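Local coordinates for dihydropteroate synthase (Xanthomonas albilineans, PDB 6Q62), which probably catalyses the condensation of 4-aminobenzoate with (7,8-dihydropterin-6-yl)methyl diphosphate to form 7,8-dihydropteroate, a folate precursor, at residues P6-A11 / A116-D121; L50-E55 / H263-T268; P140-H145 / R186-P191. One frame throughout, in Å; residues are numbered along the deposited sequence.

Contact 1: P6-A11 / A116-D121; sequences PRLDCA and AGMIND. With 6GU (6-chloroguanine), chain E.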
loop_
_atom_site.group_PDB
_atom_site.type_symbol
_atom_site.label_atom_id
_atom_site.label_comp_id
_atom_site.label_asym_id
_atom_site.label_seq_id
_atom_site.Cartn_x
_atom_site.Cartn_y
_atom_site.Cartn_z
ATOM N N PRO A 6 11.799 -21.157 -5.700
ATOM C CA PRO A 6 10.982 -22.298 -5.251
ATOM C C PRO A 6 9.818 -22.603 -6.201
ATOM O O PRO A 6 9.125 -21.710 -6.692
ATOM C CB PRO A 6 10.510 -21.881 -3.843
ATOM C CG PRO A 6 11.525 -20.887 -3.383
ATOM C CD PRO A 6 11.896 -20.129 -4.640
ATOM N N ARG A 7 9.659 -23.879 -6.505
ATOM C CA ARG A 7 8.626 -24.384 -7.396
ATOM C C ARG A 7 7.850 -25.401 -6.560
ATOM O O ARG A 7 8.357 -26.496 -6.300
ATOM C CB ARG A 7 9.297 -25.035 -8.610
ATOM C CG ARG A 7 8.340 -25.465 -9.682
ATOM C CD ARG A 7 9.049 -26.234 -10.774
ATOM N NE ARG A 7 8.110 -26.664 -11.811
ATOM C CZ ARG A 7 7.393 -27.784 -11.763
ATOM N NH1 ARG A 7 7.508 -28.614 -10.731
ATOM N NH2 ARG A 7 6.552 -28.081 -12.745
ATOM N N LEU A 8 6.663 -25.009 -6.071
ATOM C CA LEU A 8 5.872 -25.895 -5.216
ATOM C C LEU A 8 4.846 -26.633 -6.028
ATOM O O LEU A 8 3.973 -26.013 -6.646
ATOM C CB LEU A 8 5.188 -25.133 -4.060
ATOM C CG LEU A 8 6.079 -24.453 -3.033
ATOM C CD1 LEU A 8 5.267 -23.493 -2.199
ATOM C CD2 LEU A 8 6.748 -25.461 -2.114
ATOM N N ASP A 9 4.930 -27.962 -6.004
ATOM C CA ASP A 9 3.976 -28.791 -6.707
ATOM C C ASP A 9 2.831 -29.091 -5.731
ATOM O O ASP A 9 2.973 -29.918 -4.827
ATOM C CB ASP A 9 4.671 -30.089 -7.191
ATOM C CG ASP A 9 3.816 -30.989 -8.054
ATOM O OD1 ASP A 9 2.583 -30.810 -8.058
ATOM O OD2 ASP A 9 4.384 -31.873 -8.735
ATOM N N CYS A 10 1.721 -28.378 -5.894
ATOM C CA CYS A 10 0.543 -28.520 -5.036
ATOM C C CYS A 10 -0.452 -29.480 -5.679
ATOM O O CYS A 10 -1.442 -29.063 -6.290
ATOM C CB CYS A 10 -0.073 -27.146 -4.749
ATOM S SG CYS A 10 1.095 -25.953 -4.054
ATOM N N ALA A 11 -0.161 -30.797 -5.541
ATOM C CA ALA A 11 -0.954 -31.894 -6.107
ATOM C C ALA A 11 -1.199 -31.700 -7.609
ATOM O O ALA A 11 -2.335 -31.791 -8.079
ATOM C CB ALA A 11 -2.275 -32.060 -5.341
ATOM N N ALA A 116 -7.237 -30.810 -2.135
ATOM C CA ALA A 116 -6.307 -29.824 -1.606
ATOM C C ALA A 116 -4.888 -30.235 -1.995
ATOM O O ALA A 116 -4.593 -31.432 -2.059
ATOM C CB ALA A 116 -6.430 -29.722 -0.092
ATOM N N GLY A 117 -4.043 -29.241 -2.272
ATOM C CA GLY A 117 -2.664 -29.438 -2.698
ATOM C C GLY A 117 -1.616 -28.906 -1.756
ATOM O O GLY A 117 -0.429 -28.953 -2.070
ATOM N N MET A 118 -2.031 -28.424 -0.589
ATOM C CA MET A 118 -1.103 -27.837 0.381
ATOM C C MET A 118 -1.820 -27.854 1.709
ATOM O O MET A 118 -3.056 -27.776 1.744
ATOM C CB MET A 118 -0.727 -26.373 -0.028
ATOM C CG MET A 118 0.035 -25.595 1.049
ATOM S SD MET A 118 0.337 -23.848 0.590
ATOM C CE MET A 118 1.399 -24.078 -0.801
ATOM N N ILE A 119 -1.056 -27.919 2.783
ATOM C CA ILE A 119 -1.577 -27.898 4.152
ATOM C C ILE A 119 -0.986 -26.692 4.826
ATOM O O ILE A 119 0.224 -26.477 4.769
ATOM C CB ILE A 119 -1.248 -29.222 4.911
ATOM C CG1 ILE A 119 -2.026 -30.392 4.260
ATOM C CG2 ILE A 119 -1.595 -29.121 6.423
ATOM C CD1 ILE A 119 -1.433 -31.770 4.485
ATOM N N ASN A 120 -1.847 -25.887 5.463
ATOM C CA ASN A 120 -1.396 -24.703 6.193
ATOM C C ASN A 120 -1.699 -25.014 7.647
ATOM O O ASN A 120 -2.858 -25.010 8.046
ATOM C CB ASN A 120 -2.109 -23.441 5.684
ATOM C CG ASN A 120 -1.885 -22.281 6.610
ATOM O OD1 ASN A 120 -0.885 -22.242 7.316
ATOM N ND2 ASN A 120 -2.813 -21.331 6.639
ATOM N N ASP A 121 -0.664 -25.318 8.416
ATOM C CA ASP A 121 -0.859 -25.749 9.797
ATOM C C ASP A 121 -0.385 -24.763 10.857
ATOM O O ASP A 121 0.811 -24.655 11.108
ATOM C CB ASP A 121 -0.202 -27.120 10.002
ATOM C CG ASP A 121 -0.479 -27.755 11.357
ATOM O OD1 ASP A 121 -1.214 -27.149 12.166
ATOM O OD2 ASP A 121 0.036 -28.842 11.605
HETATM CL CL6 6GU E . -0.844 -15.394 9.863
HETATM N N1 6GU E . -0.600 -17.632 8.820
HETATM C C2 6GU E . -1.115 -18.896 8.533
HETATM N N2 6GU E . -0.234 -19.721 7.986
HETATM N N3 6GU E . -2.402 -19.323 8.795
HETATM C C4 6GU E . -3.187 -18.381 9.423
HETATM C C5 6GU E . -2.725 -17.083 9.769
HETATM C C6 6GU E . -1.437 -16.818 9.425
HETATM N N7 6GU E . -3.750 -16.387 10.405
HETATM C C8 6GU E . -4.805 -17.296 10.427
HETATM N N9 6GU E . -4.505 -18.489 9.847
#

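Contact 2: L50-E55 / H263-T268; sequences LRLAEE and HDVAAT. With SO4 (sulfate ion), chain H.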
loop_
_atom_site.group_PDB
_atom_site.type_symbol
_atom_site.label_atom_id
_atom_site.label_comp_id
_atom_site.label_asym_id
_atom_site.label_seq_id
_atom_site.Cartn_x
_atom_site.Cartn_y
_atom_site.Cartn_z
ATOM N N LEU A 50 -14.185 -18.104 -5.527
ATOM C CA LEU A 50 -14.220 -17.796 -6.974
ATOM C C LEU A 50 -13.949 -16.314 -7.235
ATOM O O LEU A 50 -13.217 -15.980 -8.176
ATOM C CB LEU A 50 -15.552 -18.198 -7.599
ATOM C CG LEU A 50 -15.843 -19.698 -7.690
ATOM C CD1 LEU A 50 -17.214 -19.938 -8.284
ATOM C CD2 LEU A 50 -14.789 -20.432 -8.495
ATOM N N ARG A 51 -14.461 -15.437 -6.354
ATOM C CA ARG A 51 -14.233 -13.983 -6.449
ATOM C C ARG A 51 -12.744 -13.690 -6.222
ATOM O O ARG A 51 -12.152 -12.915 -6.967
ATOM C CB ARG A 51 -15.099 -13.209 -5.435
ATOM C CG ARG A 51 -14.844 -11.707 -5.502
ATOM C CD ARG A 51 -15.842 -10.851 -4.772
ATOM N NE ARG A 51 -15.778 -10.991 -3.318
ATOM C CZ ARG A 51 -15.009 -10.259 -2.515
ATOM N NH1 ARG A 51 -14.198 -9.341 -3.017
ATOM N NH2 ARG A 51 -15.050 -10.439 -1.206
ATOM N N LEU A 52 -12.117 -14.360 -5.232
ATOM C CA LEU A 52 -10.688 -14.159 -4.986
ATOM C C LEU A 52 -9.824 -14.638 -6.155
ATOM O O LEU A 52 -8.816 -13.993 -6.479
ATOM C CB LEU A 52 -10.255 -14.785 -3.649
ATOM C CG LEU A 52 -10.957 -14.232 -2.392
ATOM C CD1 LEU A 52 -10.277 -14.758 -1.143
ATOM C CD2 LEU A 52 -11.014 -12.685 -2.379
ATOM N N ALA A 53 -10.195 -15.767 -6.788
ATOM C CA ALA A 53 -9.499 -16.238 -7.984
ATOM C C ALA A 53 -9.629 -15.156 -9.077
ATOM O O ALA A 53 -8.622 -14.793 -9.667
ATOM C CB ALA A 53 -10.092 -17.540 -8.489
ATOM N N GLU A 54 -10.837 -14.611 -9.299
ATOM C CA GLU A 54 -11.036 -13.540 -10.300
ATOM C C GLU A 54 -10.177 -12.309 -9.997
ATOM O O GLU A 54 -9.722 -11.642 -10.928
ATOM C CB GLU A 54 -12.508 -13.098 -10.344
ATOM C CG GLU A 54 -13.484 -14.094 -10.929
ATOM C CD GLU A 54 -14.936 -13.731 -10.652
ATOM O OE1 GLU A 54 -15.200 -12.589 -10.204
ATOM O OE2 GLU A 54 -15.814 -14.595 -10.873
ATOM N N GLU A 55 -9.957 -12.001 -8.686
ATOM C CA GLU A 55 -9.155 -10.876 -8.227
ATOM C C GLU A 55 -7.654 -11.115 -8.372
ATOM O O GLU A 55 -6.875 -10.220 -8.093
ATOM C CB GLU A 55 -9.496 -10.520 -6.772
ATOM C CG GLU A 55 -10.881 -9.939 -6.621
ATOM C CD GLU A 55 -11.200 -9.409 -5.245
ATOM O OE1 GLU A 55 -10.295 -9.376 -4.384
ATOM O OE2 GLU A 55 -12.369 -9.016 -5.033
ATOM N N HIS A 263 -7.043 -11.110 2.923
ATOM C CA HIS A 263 -8.475 -11.059 2.618
ATOM C C HIS A 263 -8.660 -10.193 1.348
ATOM O O HIS A 263 -9.497 -10.505 0.506
ATOM C CB HIS A 263 -9.247 -10.348 3.757
ATOM C CG HIS A 263 -9.225 -11.069 5.061
ATOM N ND1 HIS A 263 -8.305 -10.762 6.029
ATOM C CD2 HIS A 263 -10.043 -12.045 5.526
ATOM C CE1 HIS A 263 -8.550 -11.585 7.044
ATOM N NE2 HIS A 263 -9.597 -12.363 6.792
ATOM N N ASP A 264 -7.884 -9.100 1.233
ATOM C CA ASP A 264 -8.046 -8.087 0.186
ATOM C C ASP A 264 -7.149 -8.366 -0.997
ATOM O O ASP A 264 -6.071 -7.768 -1.173
ATOM C CB ASP A 264 -7.808 -6.711 0.791
ATOM C CG ASP A 264 -8.757 -6.530 1.972
ATOM O OD1 ASP A 264 -9.962 -6.336 1.734
ATOM O OD2 ASP A 264 -8.302 -6.663 3.126
ATOM N N VAL A 265 -7.572 -9.380 -1.752
ATOM C CA VAL A 265 -6.755 -9.898 -2.852
ATOM C C VAL A 265 -6.493 -8.852 -3.931
ATOM O O VAL A 265 -5.316 -8.611 -4.228
ATOM C CB VAL A 265 -7.323 -11.202 -3.418
ATOM C CG1 VAL A 265 -6.557 -11.638 -4.675
ATOM C CG2 VAL A 265 -7.273 -12.308 -2.353
ATOM N N ALA A 266 -7.526 -8.274 -4.545
ATOM C CA ALA A 266 -7.313 -7.310 -5.647
ATOM C C ALA A 266 -6.405 -6.161 -5.239
ATOM O O ALA A 266 -5.489 -5.810 -5.987
ATOM C CB ALA A 266 -8.661 -6.762 -6.136
ATOM N N ALA A 267 -6.614 -5.604 -4.025
ATOM C CA ALA A 267 -5.780 -4.496 -3.564
ATOM C C ALA A 267 -4.335 -4.896 -3.367
ATOM O O ALA A 267 -3.429 -4.144 -3.761
ATOM C CB ALA A 267 -6.349 -3.907 -2.276
ATOM N N THR A 268 -4.095 -6.101 -2.788
ATOM C CA THR A 268 -2.742 -6.579 -2.574
ATOM C C THR A 268 -2.051 -6.858 -3.920
ATOM O O THR A 268 -0.893 -6.488 -4.106
ATOM C CB THR A 268 -2.753 -7.828 -1.640
ATOM O OG1 THR A 268 -3.430 -7.507 -0.399
ATOM C CG2 THR A 268 -1.338 -8.327 -1.331
HETATM S S SO4 H . -8.483 -15.206 9.439
HETATM O O1 SO4 H . -9.610 -14.388 8.951
HETATM O O2 SO4 H . -8.591 -15.420 10.889
HETATM O O3 SO4 H . -8.486 -16.556 8.770
HETATM O O4 SO4 H . -7.218 -14.535 9.187
HETATM O O HOH W 1 -10.729 -8.452 -2.100
#

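Contact 3: P140-H145 / R186-P191; sequences PVVLMH and RLLIDP. With 6GU (6-chloroguanine), chain E.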
loop_
_atom_site.group_PDB
_atom_site.type_symbol
_atom_site.label_atom_id
_atom_site.label_comp_id
_atom_site.label_asym_id
_atom_site.label_seq_id
_atom_site.Cartn_x
_atom_site.Cartn_y
_atom_site.Cartn_z
ATOM N N PRO A 140 2.996 -29.692 -0.174
ATOM C CA PRO A 140 3.676 -28.656 0.606
ATOM C C PRO A 140 2.957 -28.383 1.925
ATOM O O PRO A 140 1.736 -28.555 2.019
ATOM C CB PRO A 140 3.629 -27.423 -0.308
ATOM C CG PRO A 140 3.468 -27.995 -1.722
ATOM C CD PRO A 140 2.605 -29.201 -1.508
ATOM N N VAL A 141 3.690 -27.871 2.899
ATOM C CA VAL A 141 3.114 -27.598 4.225
ATOM C C VAL A 141 3.683 -26.321 4.804
ATOM O O VAL A 141 4.892 -26.098 4.748
ATOM C CB VAL A 141 3.261 -28.796 5.213
ATOM C CG1 VAL A 141 4.751 -29.146 5.420
ATOM C CG2 VAL A 141 2.591 -28.477 6.565
ATOM N N VAL A 142 2.815 -25.499 5.393
ATOM C CA VAL A 142 3.237 -24.285 6.069
ATOM C C VAL A 142 3.396 -24.604 7.548
ATOM O O VAL A 142 2.440 -25.050 8.178
ATOM C CB VAL A 142 2.212 -23.126 5.903
ATOM C CG1 VAL A 142 2.701 -21.859 6.616
ATOM C CG2 VAL A 142 1.898 -22.839 4.431
ATOM N N LEU A 143 4.566 -24.298 8.113
ATOM C CA LEU A 143 4.843 -24.448 9.521
ATOM C C LEU A 143 4.797 -23.067 10.159
ATOM O O LEU A 143 5.674 -22.241 9.924
ATOM C CB LEU A 143 6.224 -25.099 9.725
ATOM C CG LEU A 143 6.498 -26.425 8.954
ATOM C CD1 LEU A 143 7.956 -26.857 9.138
ATOM C CD2 LEU A 143 5.553 -27.566 9.421
ATOM N N MET A 144 3.772 -22.812 10.941
ATOM C CA MET A 144 3.590 -21.501 11.549
ATOM C C MET A 144 4.011 -21.504 13.011
ATOM O O MET A 144 3.954 -22.554 13.668
ATOM C CB MET A 144 2.112 -21.098 11.408
ATOM C CG MET A 144 1.855 -19.592 11.602
ATOM S SD MET A 144 0.119 -19.215 11.944
ATOM C CE MET A 144 0.051 -19.609 13.698
ATOM N N HIS A 145 4.409 -20.337 13.532
ATOM C CA HIS A 145 4.729 -20.215 14.940
ATOM C C HIS A 145 3.514 -19.746 15.726
ATOM O O HIS A 145 2.892 -18.739 15.408
ATOM C CB HIS A 145 5.889 -19.239 15.204
ATOM C CG HIS A 145 6.110 -18.985 16.678
ATOM N ND1 HIS A 145 5.454 -17.967 17.350
ATOM C CD2 HIS A 145 6.881 -19.657 17.568
ATOM C CE1 HIS A 145 5.843 -18.044 18.617
ATOM N NE2 HIS A 145 6.710 -19.033 18.796
ATOM N N ARG A 186 9.320 -29.060 0.200
ATOM C CA ARG A 186 7.879 -28.929 0.363
ATOM C C ARG A 186 7.543 -28.046 1.584
ATOM O O ARG A 186 6.373 -27.874 1.898
ATOM C CB ARG A 186 7.253 -30.340 0.508
ATOM C CG ARG A 186 7.137 -31.067 -0.854
ATOM C CD ARG A 186 6.497 -32.433 -0.752
ATOM N NE ARG A 186 6.477 -33.077 -2.066
ATOM C CZ ARG A 186 7.128 -34.191 -2.363
ATOM N NH1 ARG A 186 7.829 -34.826 -1.434
ATOM N NH2 ARG A 186 7.046 -34.708 -3.582
ATOM N N LEU A 187 8.539 -27.522 2.285
ATOM C CA LEU A 187 8.280 -26.737 3.494
ATOM C C LEU A 187 8.176 -25.254 3.231
ATOM O O LEU A 187 8.923 -24.720 2.404
ATOM C CB LEU A 187 9.389 -26.957 4.537
ATOM C CG LEU A 187 9.639 -28.395 5.005
ATOM C CD1 LEU A 187 10.765 -28.440 6.024
ATOM C CD2 LEU A 187 8.385 -29.025 5.598
ATOM N N LEU A 188 7.313 -24.566 4.015
ATOM C CA LEU A 188 7.187 -23.115 4.049
ATOM C C LEU A 188 7.151 -22.801 5.529
ATOM O O LEU A 188 6.734 -23.663 6.320
ATOM C CB LEU A 188 5.883 -22.610 3.403
ATOM C CG LEU A 188 5.727 -22.874 1.892
ATOM C CD1 LEU A 188 4.956 -24.139 1.644
ATOM C CD2 LEU A 188 4.989 -21.723 1.240
ATOM N N ILE A 189 7.603 -21.596 5.914
ATOM C CA ILE A 189 7.544 -21.205 7.332
ATOM C C ILE A 189 6.790 -19.897 7.464
ATOM O O ILE A 189 6.672 -19.149 6.497
ATOM C CB ILE A 189 8.917 -21.171 8.022
ATOM C CG1 ILE A 189 9.881 -20.150 7.318
ATOM C CG2 ILE A 189 9.481 -22.596 8.131
ATOM C CD1 ILE A 189 11.247 -19.974 8.016
ATOM N N ASP A 190 6.266 -19.629 8.659
ATOM C CA ASP A 190 5.470 -18.433 8.857
ATOM C C ASP A 190 5.671 -18.015 10.318
ATOM O O ASP A 190 5.456 -18.844 11.213
ATOM C CB ASP A 190 4.012 -18.821 8.585
ATOM C CG ASP A 190 2.982 -17.734 8.742
ATOM O OD1 ASP A 190 3.250 -16.754 9.471
ATOM O OD2 ASP A 190 1.901 -17.879 8.181
ATOM N N PRO A 191 6.028 -16.742 10.581
ATOM C CA PRO A 191 6.216 -16.301 11.989
ATOM C C PRO A 191 4.950 -16.214 12.809
ATOM O O PRO A 191 5.014 -15.954 14.019
ATOM C CB PRO A 191 6.866 -14.920 11.840
ATOM C CG PRO A 191 6.364 -14.423 10.539
ATOM C CD PRO A 191 6.314 -15.634 9.631
HETATM CL CL6 6GU E . -0.844 -15.394 9.863
HETATM N N1 6GU E . -0.600 -17.632 8.820
HETATM C C2 6GU E . -1.115 -18.896 8.533
HETATM N N2 6GU E . -0.234 -19.721 7.986
HETATM N N3 6GU E . -2.402 -19.323 8.795
HETATM C C4 6GU E . -3.187 -18.381 9.423
HETATM C C5 6GU E . -2.725 -17.083 9.769
HETATM C C6 6GU E . -1.437 -16.818 9.425
HETATM N N7 6GU E . -3.750 -16.387 10.405
HETATM C C8 6GU E . -4.805 -17.296 10.427
HETATM N N9 6GU E . -4.505 -18.489 9.847
#

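Contact 1: P6-A11 / A116-D121
Cys10 and Leu8 meet Met118 where a small antiparallel hairpin, strands 7-10 and 13-16, lies against the N-terminal side of TIM-barrel strand 118-121. That strand runs from this end toward the pterin pocket.

The apolar contact is made by the end of Met118. Its CG stands anti to the backbone N (chi1 170°), and the chain runs straight until it bends at chi3 (-65°). The bend brings CE to the hairpin. Met118 CE lies 3.8 Å from Cys10 SG and 4.2 Å from Leu8 CD1. Met118 also touches Leu15, so it packs on both strands of the hairpin.

The backbones also come close. The CA atoms of Cys10 and Gly117 are 4.1 Å apart, and Gly117 has no side chain to hold them apart. Ala11 CB sits 3.7 Å from Gly117 CA. Cys10 CA approaches Gly117 O at 3.2 Å, a CA-H...O contact bent to 126° at the hydrogen. Gly117 O is buried here and has no conventional hydrogen-bond partner.

The polar contacts here are with the ligand. Asn120 lies farther along the same strand, and its amide pairs with 6-chloroguanine. Asp61 OD2 takes a second bond from Asn120 ND2 and so helps to fix the turn of the amide. Asn120 ND2 donates to ligand N3 at 3.0 Å, while ligand N2 donates almost straight to Asn120 OD1 at 2.7 Å.

Contact 2: L50-E55 / H263-T268
Glu55, at the C-terminal side of helix 41-54, reaches to the first turn of helix 265-279 and accepts a hydrogen bond from Ala266. Its CG is anti to the carbonyl carbon (chi1 -69°), and the chain is extended beyond that point. This carries the carboxylate across to the backbone of the second segment. Ala266 N donates to Glu55 OE1 at 3.0 Å, with an angle of 156° at the hydrogen. The donor comes from above the carboxylate plane, 36° out of it. Ala266 CB packs beside the same oxygen, 3.5 Å from Glu55 OE1. The second oxygen turns back to its own helix, where Arg51 NH1 forms a salt bridge with Glu55 OE2 at 2.7 Å; the hydrogen bond in it is weak and bent. The carboxylate faces the N-terminal turn of helix 265-279, where the helix dipole may favour its negative charge.

Helices 41-54 and 265-279 are the first and last around the TIM barrel, so this contact joins the two ends of the ring. Val265 uses both methyls against segment 50-55. Its CG1 rests 3.7 Å from both Leu52 O and Glu55 O. Its CG2 branch meets the isobutyl group of Leu52, with Leu52 CD2 3.8 Å from Val265 CG2. The two side chains cross at a slant. Val22 and Ala57 also pack on Val265.

Leu52 CD2 also lies 3.9 Å from His263 O. The His263 side chain leaves segment 50-55, and its ND1 bonds Ser224 OG. At the ring edge, His263 NE2 donates at 3.0 Å to O1 of a sulfate, probably from the crystallisation liquor. Arg261 and Asn27 also hydrogen-bond to it. Ala266 packs on Arg235 of the second subunit. Ala267, which lines the indole-2-carboxylic acid pocket, packs on Ala243 of that subunit.

Contact 3: P140-H145 / R186-P191
Met144 and Asp190 both set CG anti to the backbone N, with chi1 at -162° and 179°. Both stand on the same face of the sheet, side by side, and these torsions aim them at the ligand. The Met144 chain then bends at chi3, and its end leads off from Asp190. Met144 CG touches Asp190 CG at 3.6 Å.

The segments are neighbouring parallel strands of the TIM barrel, 141-144 and 187-190, joined through helix 162-179 in a beta-alpha-beta crossover. Five backbone hydrogen bonds link them, from Val141 N to Arg186 O at one end to His145 N to Asp190 O at the other. Val142 and Leu188 share the inner face with Met144 and Asp190.

Val141, Leu143, Leu187 and Ile189 point to the opposite face. There, Val141 CG1 and Leu187 CD2 are 3.6 Å apart. Leu187 and Ile189 also pack on helix 162-179.

6-Chloroguanine lies at the C-terminal end of the strands, beside the residues of the inner face. Met144 SD is 3.6 Å from its N1. Asp190 OD1 is held by Gly192 N. Asp190 OD2 comes within 2.6 Å of the ligand's N1 and accepts a hydrogen bond from its N2 at 2.8 Å.

In the fold
Contacts 1 and 3 are buried and meet in one sheet, since strand 118-121 pairs with strand 141-144: Ile119 bonds the backbones of both Pro140 and Val142. Pro140 also packs on the N-terminal hairpin. Both contacts line the 6-chloroguanine site. They differ in cohesion: contact 3 is a regular backbone pairing, whereas contact 1 is a small apolar and backbone touch. Contact 2 is only partly buried. It lies about 22 Å from contact 3, centre to centre, on the opposite side of the chain's centre. It joins two helices of the outer ring through a carboxylate-to-backbone bond and apolar packing, and it borders the second subunit.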